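Long-range contacts in putative peptidase (PDB 4L8K), which probably hydrolyses peptide bonds as a member of the S41 family of serine peptidases: residues Gly108-Lys113 against Asn135-Met140; Phe152-Asn157 against Val213-Asn218. All blocks are in the same frame, centred on the assembly; numbering follows the deposited sequence.

Contact 1: residues Gly108-Lys113 against Asn135-Met140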
ATOM      1  N   GLY A 108       4.313 -16.333 -12.838  1.00 23.30           N
ATOM      2  CA  GLY A 108       3.039 -15.847 -12.327  1.00 22.16           C
ATOM      3  C   GLY A 108       2.974 -14.348 -12.543  1.00 24.86           C
ATOM      4  O   GLY A 108       3.292 -13.870 -13.631  1.00 24.54           O
ATOM      5  N   GLY A 109       2.659 -13.603 -11.486  1.00 19.82           N
ATOM      6  CA  GLY A 109       2.588 -12.149 -11.520  1.00 17.13           C
ATOM      7  C   GLY A 109       3.935 -11.457 -11.375  1.00 22.56           C
ATOM      8  O   GLY A 109       3.989 -10.233 -11.322  1.00 23.80           O
HETATM    9  N   MSE A 110       5.040 -12.214 -11.321  1.00 19.02           N
HETATM   10  CA  MSE A 110       6.398 -11.652 -11.199  1.00 16.67           C
HETATM   11  C   MSE A 110       7.155 -11.593 -12.522  1.00 21.94           C
HETATM   12  O   MSE A 110       7.114 -12.535 -13.329  1.00 22.48           O
HETATM   13  CB  MSE A 110       7.274 -12.464 -10.224  1.00 16.63           C
HETATM   14  CG  MSE A 110       6.817 -12.408  -8.784  1.00 22.04           C
HETATM   15 SE   MSE A 110       7.955 -13.542  -7.628  0.75 27.36          SE
HETATM   16  CE  MSE A 110       7.860 -15.286  -8.589  1.00 23.55           C
ATOM     17  N   LYS A 111       7.916 -10.500 -12.680  1.00 16.98           N
ATOM     18  CA  LYS A 111       8.897 -10.291 -13.733  1.00 16.57           C
ATOM     19  C   LYS A 111      10.219 -10.325 -13.012  1.00 21.46           C
ATOM     20  O   LYS A 111      10.355  -9.652 -11.974  1.00 19.68           O
ATOM     21  CB  LYS A 111       8.719  -8.962 -14.492  1.00 17.02           C
ATOM     22  CG  LYS A 111       7.435  -8.822 -15.273  1.00 21.52           C
ATOM     23  CD  LYS A 111       7.446  -7.459 -15.954  1.00 17.09           C
ATOM     24  CE  LYS A 111       6.234  -7.204 -16.812  1.00 26.38           C
ATOM     25  NZ  LYS A 111       6.264  -5.793 -17.328  1.00 29.16           N
ATOM     26  N   TYR A 112      11.185 -11.146 -13.482  1.00 18.27           N
ATOM     27  CA  TYR A 112      12.430 -11.206 -12.732  1.00 17.12           C
ATOM     28  C   TYR A 112      13.643 -11.344 -13.640  1.00 22.00           C
ATOM     29  O   TYR A 112      13.567 -11.902 -14.729  1.00 22.94           O
ATOM     30  CB  TYR A 112      12.385 -12.283 -11.631  1.00 16.39           C
ATOM     31  CG  TYR A 112      12.345 -13.721 -12.106  1.00 17.86           C
ATOM     32  CD1 TYR A 112      11.140 -14.322 -12.489  1.00 20.15           C
ATOM     33  CD2 TYR A 112      13.488 -14.517 -12.077  1.00 17.68           C
ATOM     34  CE1 TYR A 112      11.094 -15.667 -12.896  1.00 20.34           C
ATOM     35  CE2 TYR A 112      13.451 -15.864 -12.465  1.00 19.05           C
ATOM     36  CZ  TYR A 112      12.253 -16.437 -12.868  1.00 24.60           C
ATOM     37  OH  TYR A 112      12.254 -17.764 -13.254  1.00 24.28           O
ATOM     38  N   LYS A 113      14.762 -10.786 -13.192  1.00 19.83           N
ATOM     39  CA  LYS A 113      16.014 -10.782 -13.943  1.00 20.54           C
ATOM     40  C   LYS A 113      17.211 -10.508 -13.032  1.00 22.69           C
ATOM     41  O   LYS A 113      17.112  -9.703 -12.108  1.00 20.17           O
ATOM     42  CB  LYS A 113      15.942  -9.690 -15.037  1.00 23.31           C
ATOM     43  CG  LYS A 113      17.027  -9.778 -16.087  1.00 30.72           C
ATOM     44  CD  LYS A 113      16.920  -8.659 -17.066  1.00 32.64           C
ATOM     45  CE  LYS A 113      17.993  -8.730 -18.111  1.00 35.70           C
ATOM     46  NZ  LYS A 113      17.710  -7.769 -19.213  1.00 51.96           N
ATOM     47  N   ASN A 135       5.765 -22.860  -6.630  1.00 27.94           N
ATOM     48  CA  ASN A 135       6.794 -23.245  -7.606  1.00 27.21           C
ATOM     49  C   ASN A 135       7.387 -21.998  -8.252  1.00 26.88           C
ATOM     50  O   ASN A 135       8.602 -21.907  -8.346  1.00 26.57           O
ATOM     51  CB  ASN A 135       6.249 -24.226  -8.655  1.00 29.06           C
ATOM     52  CG  ASN A 135       5.908 -25.595  -8.107  1.00 42.27           C
ATOM     53  OD1 ASN A 135       6.442 -26.063  -7.122  1.00 31.47           O
ATOM     54  ND2 ASN A 135       5.028 -26.291  -8.755  1.00 46.64           N
ATOM     55  N   ASN A 136       6.548 -21.008  -8.606  1.00 22.53           N
ATOM     56  CA  ASN A 136       6.993 -19.712  -9.144  1.00 21.34           C
ATOM     57  C   ASN A 136       8.081 -19.104  -8.257  1.00 26.01           C
ATOM     58  O   ASN A 136       9.154 -18.715  -8.748  1.00 24.37           O
ATOM     59  CB  ASN A 136       5.817 -18.716  -9.229  1.00 17.17           C
ATOM     60  CG  ASN A 136       4.770 -18.994 -10.241  1.00 28.19           C
ATOM     61  OD1 ASN A 136       3.623 -18.589 -10.050  1.00 26.17           O
ATOM     62  ND2 ASN A 136       5.137 -19.623 -11.374  1.00 21.69           N
ATOM     63  N   LEU A 137       7.800 -19.051  -6.930  1.00 22.17           N
ATOM     64  CA  LEU A 137       8.728 -18.510  -5.940  1.00 21.92           C
ATOM     65  C   LEU A 137      10.001 -19.352  -5.849  1.00 24.31           C
ATOM     66  O   LEU A 137      11.086 -18.778  -5.888  1.00 24.46           O
ATOM     67  CB  LEU A 137       8.059 -18.367  -4.555  1.00 21.94           C
ATOM     68  CG  LEU A 137       7.051 -17.225  -4.435  1.00 25.67           C
ATOM     69  CD1 LEU A 137       6.064 -17.475  -3.290  1.00 26.30           C
ATOM     70  CD2 LEU A 137       7.743 -15.841  -4.333  1.00 21.69           C
ATOM     71  N   ASP A 138       9.879 -20.694  -5.776  1.00 19.95           N
ATOM     72  CA  ASP A 138      11.041 -21.589  -5.709  1.00 20.95           C
ATOM     73  C   ASP A 138      11.958 -21.438  -6.926  1.00 25.08           C
ATOM     74  O   ASP A 138      13.179 -21.415  -6.759  1.00 27.31           O
ATOM     75  CB  ASP A 138      10.605 -23.056  -5.570  1.00 23.91           C
ATOM     76  CG  ASP A 138      10.140 -23.451  -4.177  1.00 33.07           C
ATOM     77  OD1 ASP A 138      10.225 -22.603  -3.259  1.00 34.05           O
ATOM     78  OD2 ASP A 138       9.683 -24.603  -4.010  1.00 39.64           O
ATOM     79  N   TYR A 139      11.375 -21.300  -8.131  1.00 19.69           N
ATOM     80  CA  TYR A 139      12.122 -21.135  -9.385  1.00 20.11           C
ATOM     81  C   TYR A 139      12.835 -19.780  -9.469  1.00 23.88           C
ATOM     82  O   TYR A 139      13.979 -19.722  -9.934  1.00 24.35           O
ATOM     83  CB  TYR A 139      11.213 -21.343 -10.597  1.00 21.31           C
ATOM     84  CG  TYR A 139      11.104 -22.809 -10.953  1.00 24.13           C
ATOM     85  CD1 TYR A 139      12.196 -23.503 -11.480  1.00 26.38           C
ATOM     86  CD2 TYR A 139       9.930 -23.519 -10.728  1.00 25.44           C
ATOM     87  CE1 TYR A 139      12.124 -24.867 -11.758  1.00 25.78           C
ATOM     88  CE2 TYR A 139       9.839 -24.883 -11.028  1.00 26.47           C
ATOM     89  CZ  TYR A 139      10.939 -25.548 -11.544  1.00 29.15           C
ATOM     90  OH  TYR A 139      10.867 -26.871 -11.870  1.00 27.66           O
HETATM   91  N   MSE A 140      12.175 -18.711  -8.990  1.00 18.43           N
HETATM   92  CA  MSE A 140      12.741 -17.367  -8.976  1.00 16.89           C
HETATM   93  C   MSE A 140      13.950 -17.356  -8.021  1.00 20.52           C
HETATM   94  O   MSE A 140      15.022 -16.891  -8.412  1.00 22.52           O
HETATM   95  CB  MSE A 140      11.652 -16.322  -8.620  1.00 17.46           C
HETATM   96  CG  MSE A 140      12.157 -14.876  -8.472  1.00 21.77           C
HETATM   97 SE   MSE A 140      12.825 -14.555  -6.650  0.75 26.36          SE
HETATM   98  CE  MSE A 140      11.071 -14.668  -5.658  1.00 21.82           C
TER

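Contact 2: residues Phe152-Asn157 against Val213-Asn218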
ATOM      1  N   PHE A 152      13.254  -6.467  -4.316  1.00 16.88           N
ATOM      2  CA  PHE A 152      11.843  -6.830  -4.459  1.00 16.52           C
ATOM      3  C   PHE A 152      11.059  -5.521  -4.668  1.00 21.61           C
ATOM      4  O   PHE A 152      10.790  -4.777  -3.734  1.00 23.23           O
ATOM      5  CB  PHE A 152      11.322  -7.673  -3.267  1.00 17.75           C
ATOM      6  CG  PHE A 152      10.100  -8.483  -3.641  1.00 18.83           C
ATOM      7  CD1 PHE A 152       8.829  -7.903  -3.633  1.00 21.23           C
ATOM      8  CD2 PHE A 152      10.224  -9.806  -4.066  1.00 19.62           C
ATOM      9  CE1 PHE A 152       7.700  -8.647  -4.011  1.00 21.57           C
ATOM     10  CE2 PHE A 152       9.099 -10.551  -4.439  1.00 22.05           C
ATOM     11  CZ  PHE A 152       7.845  -9.968  -4.402  1.00 20.81           C
ATOM     12  N   ASP A 153      10.770  -5.209  -5.908  1.00 19.58           N
ATOM     13  CA  ASP A 153      10.152  -3.932  -6.283  1.00 19.07           C
ATOM     14  C   ASP A 153       8.627  -4.034  -6.339  1.00 21.19           C
ATOM     15  O   ASP A 153       8.068  -4.724  -7.207  1.00 18.63           O
ATOM     16  CB  ASP A 153      10.740  -3.492  -7.651  1.00 20.28           C
ATOM     17  CG  ASP A 153      10.415  -2.093  -8.143  1.00 19.77           C
ATOM     18  OD1 ASP A 153       9.645  -1.379  -7.462  1.00 20.09           O
ATOM     19  OD2 ASP A 153      10.937  -1.710  -9.204  1.00 23.66           O
ATOM     20  N   VAL A 154       7.956  -3.307  -5.420  1.00 18.61           N
ATOM     21  CA  VAL A 154       6.478  -3.255  -5.350  1.00 16.88           C
ATOM     22  C   VAL A 154       5.975  -1.801  -5.571  1.00 21.05           C
ATOM     23  O   VAL A 154       4.890  -1.440  -5.113  1.00 19.52           O
ATOM     24  CB  VAL A 154       5.892  -3.877  -4.048  1.00 18.38           C
ATOM     25  CG1 VAL A 154       6.098  -5.391  -4.014  1.00 17.05           C
ATOM     26  CG2 VAL A 154       6.431  -3.189  -2.787  1.00 17.41           C
ATOM     27  N   ARG A 155       6.765  -0.976  -6.270  1.00 17.15           N
ATOM     28  CA  ARG A 155       6.341   0.372  -6.626  1.00 17.11           C
ATOM     29  C   ARG A 155       5.188   0.268  -7.615  1.00 21.62           C
ATOM     30  O   ARG A 155       5.197  -0.641  -8.451  1.00 22.07           O
ATOM     31  CB  ARG A 155       7.492   1.171  -7.256  1.00 17.61           C
ATOM     32  CG  ARG A 155       8.593   1.544  -6.272  1.00 20.68           C
ATOM     33  CD  ARG A 155       9.749   2.266  -6.964  1.00 14.80           C
ATOM     34  NE  ARG A 155      10.449   1.377  -7.897  1.00 13.23           N
ATOM     35  CZ  ARG A 155      11.332   1.768  -8.809  1.00 23.57           C
ATOM     36  NH1 ARG A 155      11.612   3.060  -8.964  1.00 14.98           N
ATOM     37  NH2 ARG A 155      11.929   0.875  -9.588  1.00 20.24           N
ATOM     38  N   ASP A 156       4.187   1.155  -7.507  1.00 16.88           N
ATOM     39  CA  ASP A 156       3.005   1.165  -8.364  1.00 16.88           C
ATOM     40  C   ASP A 156       2.133  -0.095  -8.179  1.00 22.04           C
ATOM     41  O   ASP A 156       1.375  -0.441  -9.069  1.00 21.53           O
ATOM     42  CB  ASP A 156       3.375   1.372  -9.840  1.00 18.54           C
ATOM     43  CG  ASP A 156       3.513   2.832 -10.220  1.00 27.34           C
ATOM     44  OD1 ASP A 156       3.823   3.658  -9.326  1.00 27.29           O
ATOM     45  OD2 ASP A 156       3.314   3.149 -11.403  1.00 37.50           O
ATOM     46  N   ASN A 157       2.223  -0.752  -7.017  1.00 18.97           N
ATOM     47  CA  ASN A 157       1.408  -1.921  -6.739  1.00 18.63           C
ATOM     48  C   ASN A 157       0.305  -1.492  -5.768  1.00 23.03           C
ATOM     49  O   ASN A 157       0.550  -1.304  -4.582  1.00 20.79           O
ATOM     50  CB  ASN A 157       2.271  -3.083  -6.201  1.00 18.52           C
ATOM     51  CG  ASN A 157       1.530  -4.390  -5.970  1.00 28.98           C
ATOM     52  OD1 ASN A 157       0.315  -4.420  -5.713  1.00 14.31           O
ATOM     53  ND2 ASN A 157       2.271  -5.509  -6.000  1.00 12.15           N
ATOM     54  N   VAL A 213      17.853  -8.078   1.351  1.00 16.20           N
ATOM     55  CA  VAL A 213      16.722  -7.742   0.476  1.00 14.47           C
ATOM     56  C   VAL A 213      16.484  -6.253   0.520  1.00 19.16           C
ATOM     57  O   VAL A 213      16.383  -5.678   1.618  1.00 19.20           O
ATOM     58  CB  VAL A 213      15.390  -8.497   0.864  1.00 17.53           C
ATOM     59  CG1 VAL A 213      14.207  -8.103  -0.026  1.00 16.10           C
ATOM     60  CG2 VAL A 213      15.563  -9.998   0.849  1.00 17.25           C
ATOM     61  N   ILE A 214      16.293  -5.639  -0.660  1.00 16.77           N
ATOM     62  CA  ILE A 214      15.855  -4.252  -0.735  1.00 17.82           C
ATOM     63  C   ILE A 214      14.431  -4.261  -1.285  1.00 21.40           C
ATOM     64  O   ILE A 214      14.222  -4.730  -2.394  1.00 20.21           O
ATOM     65  CB  ILE A 214      16.765  -3.257  -1.518  1.00 21.04           C
ATOM     66  CG1 ILE A 214      18.297  -3.436  -1.202  1.00 22.65           C
ATOM     67  CG2 ILE A 214      16.276  -1.819  -1.318  1.00 16.95           C
ATOM     68  CD1 ILE A 214      18.755  -3.178   0.225  1.00 24.78           C
ATOM     69  N   VAL A 215      13.461  -3.779  -0.504  1.00 18.12           N
ATOM     70  CA  VAL A 215      12.059  -3.657  -0.928  1.00 16.99           C
ATOM     71  C   VAL A 215      11.886  -2.221  -1.442  1.00 19.40           C
ATOM     72  O   VAL A 215      12.231  -1.274  -0.737  1.00 19.01           O
ATOM     73  CB  VAL A 215      11.017  -4.053   0.173  1.00 19.85           C
ATOM     74  CG1 VAL A 215       9.575  -3.736  -0.267  1.00 19.28           C
ATOM     75  CG2 VAL A 215      11.143  -5.530   0.552  1.00 18.85           C
ATOM     76  N   LEU A 216      11.432  -2.064  -2.694  1.00 14.92           N
ATOM     77  CA  LEU A 216      11.253  -0.736  -3.287  1.00 14.11           C
ATOM     78  C   LEU A 216       9.808  -0.307  -3.194  1.00 19.75           C
ATOM     79  O   LEU A 216       8.916  -1.070  -3.562  1.00 19.03           O
ATOM     80  CB  LEU A 216      11.729  -0.678  -4.760  1.00 12.99           C
ATOM     81  CG  LEU A 216      13.151  -1.168  -5.107  1.00 15.62           C
ATOM     82  CD1 LEU A 216      13.517  -0.741  -6.522  1.00 15.13           C
ATOM     83  CD2 LEU A 216      14.231  -0.611  -4.135  1.00 17.61           C
ATOM     84  N   THR A 217       9.563   0.895  -2.649  1.00 18.11           N
ATOM     85  CA  THR A 217       8.211   1.417  -2.467  1.00 17.19           C
ATOM     86  C   THR A 217       8.061   2.849  -3.005  1.00 20.38           C
ATOM     87  O   THR A 217       9.041   3.587  -3.121  1.00 21.69           O
ATOM     88  CB  THR A 217       7.797   1.394  -0.958  1.00 26.02           C
ATOM     89  OG1 THR A 217       8.637   2.255  -0.208  1.00 26.74           O
ATOM     90  CG2 THR A 217       7.834   0.014  -0.348  1.00 20.11           C
ATOM     91  N   ASN A 218       6.826   3.231  -3.314  1.00 16.25           N
ATOM     92  CA  ASN A 218       6.469   4.587  -3.704  1.00 17.53           C
ATOM     93  C   ASN A 218       5.052   4.857  -3.199  1.00 21.08           C
ATOM     94  O   ASN A 218       4.447   3.961  -2.626  1.00 20.46           O
ATOM     95  CB  ASN A 218       6.647   4.866  -5.221  1.00 15.97           C
ATOM     96  CG  ASN A 218       5.733   4.131  -6.159  1.00 26.75           C
ATOM     97  OD1 ASN A 218       4.899   3.316  -5.763  1.00 18.74           O
ATOM     98  ND2 ASN A 218       5.897   4.396  -7.438  1.00 21.30           N
TER

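Contact 1: residues Gly108-Lys113 against Asn135-Met140
Asn136 OD1 accepts a hydrogen bond from Gly133 N, just ahead of its own helix, and the same oxygen rests 3.6 Å from Gly108 CA. Gly108 has no side chain, which lets the amide come this close; a CB at that position would run into OD1. Deeper in, the selenomethionine Met110 points at the helix. The bend at its last torsion (chi3 -53°) carries CE on to the helix backbone, 3.7 Å from Asn136 O, the carbonyl that takes the helical bond from Met140 N. Met110 SE meets two methyl groups, with Leu137 CD2 at 4.0 Å and CE of a second selenomethionine, Met140, at 3.9 Å. Helix 134-143 belongs to a beta-alpha-beta crossover joining the parallel strands 120-125 and 149-153, and here it also reaches strand 110-115, the antiparallel neighbour of the first. The short strand and helix axes run nearly parallel, 12° apart and 10.7 Å from each other. Farther along, with chi1 at 176° the Met140 chain swings away from its backbone N, bringing CG over one face of the Tyr112 ring, toward the rim, in a CH-pi contact with CG 4.0 Å from the ring centroid. Val123 of strand 120-125 touches Met110, Tyr112 and Met140 alike.

Contact 2: residues Phe152-Asn157 against Val213-Asn218
Phe152 N donates to Ile214 O (2.8 Å), Leu216 N to Phe152 O (3.0 Å) and Val154 N to Leu216 O (3.1 Å), zipping two parallel strands together in the buried middle of the sheet. Phe152 and Val215 lie on one face, where Val154 CG2 also meets Val215 CG1 and helix 224-232 packs. Asp153 and Leu216 occupy the other face, and there the fit is close: Leu216 CB sits 3.5 Å from Asp153 OD1, while Leu216 CD1 lies over a face of the Arg155 guanidinium. That guanidinium grips the carboxylate side-on, Arg155 NE to Asp153 OD1 at 2.9 Å and Arg155 NH2 to Asp153 OD2 at 2.8 Å, both oxygens nearly in its plane. Arg155 N reaches OD1 as well, from the opposite face of the carboxylate, closing an Asx turn; Tyr122 OH bonds OD2, and Asp300 is a second anionic partner of NH2. Strands 149-153 and 213-217 are neighbours in the interior of the mixed seven-stranded sheet, consistent with the ClpP/crotonase clan of S41 peptidases. An alanine in place of Asp153 would probably leave Arg155 N and NE without their shared acceptor, Tyr122 OH without its partner and the guanidinium held by fewer bonds, with a gap beside Leu216. From Val154 the chain enters a type II turn that runs to Asn157, the pairing ends, and the contact loosens toward partly exposed Asp156. Here Asn218, its CG wedged between backbone N and carbonyl carbon (chi1 67°), replaces the strand bonds: Asp156 N donates to Asn218 OD1 (2.9 Å), and Asn218 ND2 returns a bond to Asp156 OD1 (2.9 Å), amide and carboxylate planes 39° apart.

Overall arrangement
From the N terminus, the chain reaches the sheet edge with strands 105-107 and 110-115, turns back through strand 120-125 and enters helix 134-143, where contact 1 closes a short loop of 21 residues. Strand 149-153 follows directly and opens contact 2, which closes a longer loop of 55 residues when strand 213-217 arrives beside it. The two loops therefore run in series, neither enclosing nor crossing the other. The centres of contact 1 and contact 2 are about 15 Å apart, and the nearest atoms of contact 1 and contact 2 about 5 Å apart, without touching. Both serve the same mixed sheet: contact 1 sets a helix against its antiparallel edge region, contact 2 joins neighbouring parallel strands in its interior, and strand 120-125 lies between the two.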